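Local coordinates for periplasmic protein-probably involved in high-affinity Fe2+ transport (Escherichia coli F11, PDB 5I0Y) that probably takes part in iron transport in the periplasm, a role that requires its copper site, at residues Pro66-Ser71 and Tyr114-Pro119. The protein carries 1 engineered substitution. Numbering follows the deposited sequence.
Sequences PYLTIS and YHIEPP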
# COMPACT_ATOMS: atom_id res chain seq x y z
N PRO B 66 2.25 -3.66 -1.62
CA PRO B 66 1.39 -2.51 -1.92
C PRO B 66 1.49 -2.05 -3.36
O PRO B 66 2.39 -2.49 -4.09
CB PRO B 66 1.95 -1.44 -0.98
CG PRO B 66 3.44 -1.69 -1.03
CD PRO B 66 3.58 -3.21 -1.16
N TYR B 67 0.55 -1.21 -3.78
CA TYR B 67 0.58 -0.54 -5.10
C TYR B 67 0.40 -1.49 -6.28
O TYR B 67 0.75 -1.13 -7.41
CB TYR B 67 1.83 0.34 -5.27
CG TYR B 67 1.81 1.48 -4.29
CD1 TYR B 67 1.13 2.67 -4.58
CD2 TYR B 67 2.45 1.36 -3.07
CE1 TYR B 67 1.11 3.72 -3.66
CE2 TYR B 67 2.43 2.40 -2.15
CZ TYR B 67 1.76 3.55 -2.45
OH TYR B 67 1.77 4.55 -1.50
N LEU B 68 -0.18 -2.66 -6.05
CA LEU B 68 -0.47 -3.56 -7.17
C LEU B 68 -1.72 -3.10 -7.92
O LEU B 68 -2.57 -2.40 -7.37
CB LEU B 68 -0.66 -5.00 -6.69
CG LEU B 68 0.59 -5.62 -6.06
CD1 LEU B 68 0.28 -7.02 -5.54
CD2 LEU B 68 1.77 -5.67 -7.02
N THR B 69 -1.85 -3.52 -9.18
CA THR B 69 -3.05 -3.31 -9.97
C THR B 69 -3.54 -4.71 -10.33
O THR B 69 -2.82 -5.50 -10.94
CB THR B 69 -2.73 -2.51 -11.23
OG1 THR B 69 -2.17 -1.26 -10.80
CG2 THR B 69 -4.00 -2.25 -12.05
N ILE B 70 -4.78 -4.99 -9.96
CA ILE B 70 -5.30 -6.35 -10.08
C ILE B 70 -6.71 -6.32 -10.61
O ILE B 70 -7.59 -5.63 -10.05
CB ILE B 70 -5.28 -7.11 -8.73
CG1 ILE B 70 -3.89 -7.02 -8.11
CG2 ILE B 70 -5.70 -8.56 -8.94
CD1 ILE B 70 -3.82 -7.62 -6.72
N SER B 71 -6.92 -7.08 -11.68
CA SER B 71 -8.26 -7.35 -12.19
C SER B 71 -8.51 -8.85 -12.11
O SER B 71 -7.59 -9.63 -11.87
CB SER B 71 -8.47 -6.82 -13.60
OG SER B 71 -7.65 -7.48 -14.53
N TYR B 114 -6.61 -13.98 -11.45
CA TYR B 114 -6.20 -12.62 -11.11
C TYR B 114 -5.11 -12.18 -12.07
O TYR B 114 -4.16 -12.91 -12.29
CB TYR B 114 -5.70 -12.54 -9.66
CG TYR B 114 -6.74 -12.79 -8.59
CD1 TYR B 114 -8.12 -12.73 -8.87
CD2 TYR B 114 -6.35 -13.03 -7.27
CE1 TYR B 114 -9.05 -12.96 -7.87
CE2 TYR B 114 -7.28 -13.24 -6.27
CZ TYR B 114 -8.63 -13.21 -6.58
OH TYR B 114 -9.59 -13.39 -5.60
N HIS B 115 -5.28 -10.99 -12.64
CA HIS B 115 -4.32 -10.38 -13.58
C HIS B 115 -3.58 -9.31 -12.84
O HIS B 115 -4.18 -8.30 -12.45
CB HIS B 115 -5.06 -9.78 -14.78
CG HIS B 115 -6.12 -10.68 -15.36
ND1 HIS B 115 -5.81 -11.82 -16.03
CD2 HIS B 115 -7.51 -10.60 -15.37
CE1 HIS B 115 -6.93 -12.42 -16.44
NE2 HIS B 115 -7.98 -11.68 -16.03
N ILE B 116 -2.28 -9.54 -12.60
CA ILE B 116 -1.50 -8.70 -11.67
C ILE B 116 -0.42 -7.90 -12.38
O ILE B 116 0.35 -8.43 -13.18
CB ILE B 116 -0.89 -9.59 -10.58
CG1 ILE B 116 -2.02 -10.37 -9.91
CG2 ILE B 116 -0.17 -8.75 -9.53
CD1 ILE B 116 -1.55 -11.38 -8.91
N GLU B 117 -0.37 -6.60 -12.07
CA GLU B 117 0.67 -5.72 -12.60
C GLU B 117 1.47 -5.16 -11.43
O GLU B 117 0.90 -4.92 -10.36
CB GLU B 117 0.04 -4.59 -13.42
CG GLU B 117 -0.44 -5.07 -14.78
CD GLU B 117 -1.39 -4.09 -15.43
OE1 GLU B 117 -2.42 -3.76 -14.81
OE2 GLU B 117 -1.12 -3.67 -16.57
N PRO B 118 2.78 -4.95 -11.61
CA PRO B 118 3.67 -4.59 -10.51
C PRO B 118 3.48 -3.15 -10.02
O PRO B 118 2.83 -2.34 -10.67
CB PRO B 118 5.07 -4.81 -11.10
CG PRO B 118 4.87 -4.51 -12.56
CD PRO B 118 3.53 -5.10 -12.88
N PRO B 119 4.08 -2.85 -8.86
CA PRO B 119 3.88 -1.56 -8.20
C PRO B 119 4.29 -0.34 -9.02
O PRO B 119 3.78 0.76 -8.76
CB PRO B 119 4.72 -1.70 -6.93
CG PRO B 119 4.66 -3.16 -6.63
CD PRO B 119 4.81 -3.79 -7.98
O HOH W 1 0.40 -1.29 -10.07
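Ser71 and His115 form a hydrogen-bonded antiparallel pair: His115 N donates to Ser71 O at 2.8 Å and Ser71 N returns a bond to His115 O at 3.1 Å. In the Thr69-Glu117 pair, Glu117 N reaches Thr69 O at 2.9 Å, whereas the return bond, Thr69 N to Glu117 O, is straight but weak at 3.3 Å. Beyond Thr69 water takes over: water 1 donates to Tyr67 O and Pro118 O and accepts from Thr69 OG1. With chi1 at -59°, Thr69 OG1 sits beside its own backbone N, on the side of the water, and CG2 is directed to Glu117 OE1. Residues 69-71 and 114-117 run at 163° to each other, in neighbouring strands 69-76 and 108-117 of the antiparallel sheet of a beta sandwich. On the face bearing Thr69 and Ser71, Ser71 OG approaches the His115 ring at its edge, near its plane, 3.2 Å from CD2; the ring nitrogens are hydrogen-bonded to Asp142 and Thr73. Apolar contacts gather on the opposite, buried face, where Ile70 CG2, anti to its backbone N, meets Tyr114 CB at 4.0 Å and Ile116 CG1 slightly farther off. At the loop end, Leu68 CD2 lies alongside the Pro119 ring, 3.7 Å from CD. A nearly straight CA-H...O contact from Pro119 to Tyr67 O (170° at H) adds a further link there, close to the second subunit, whose Tyr67 stacks on this one.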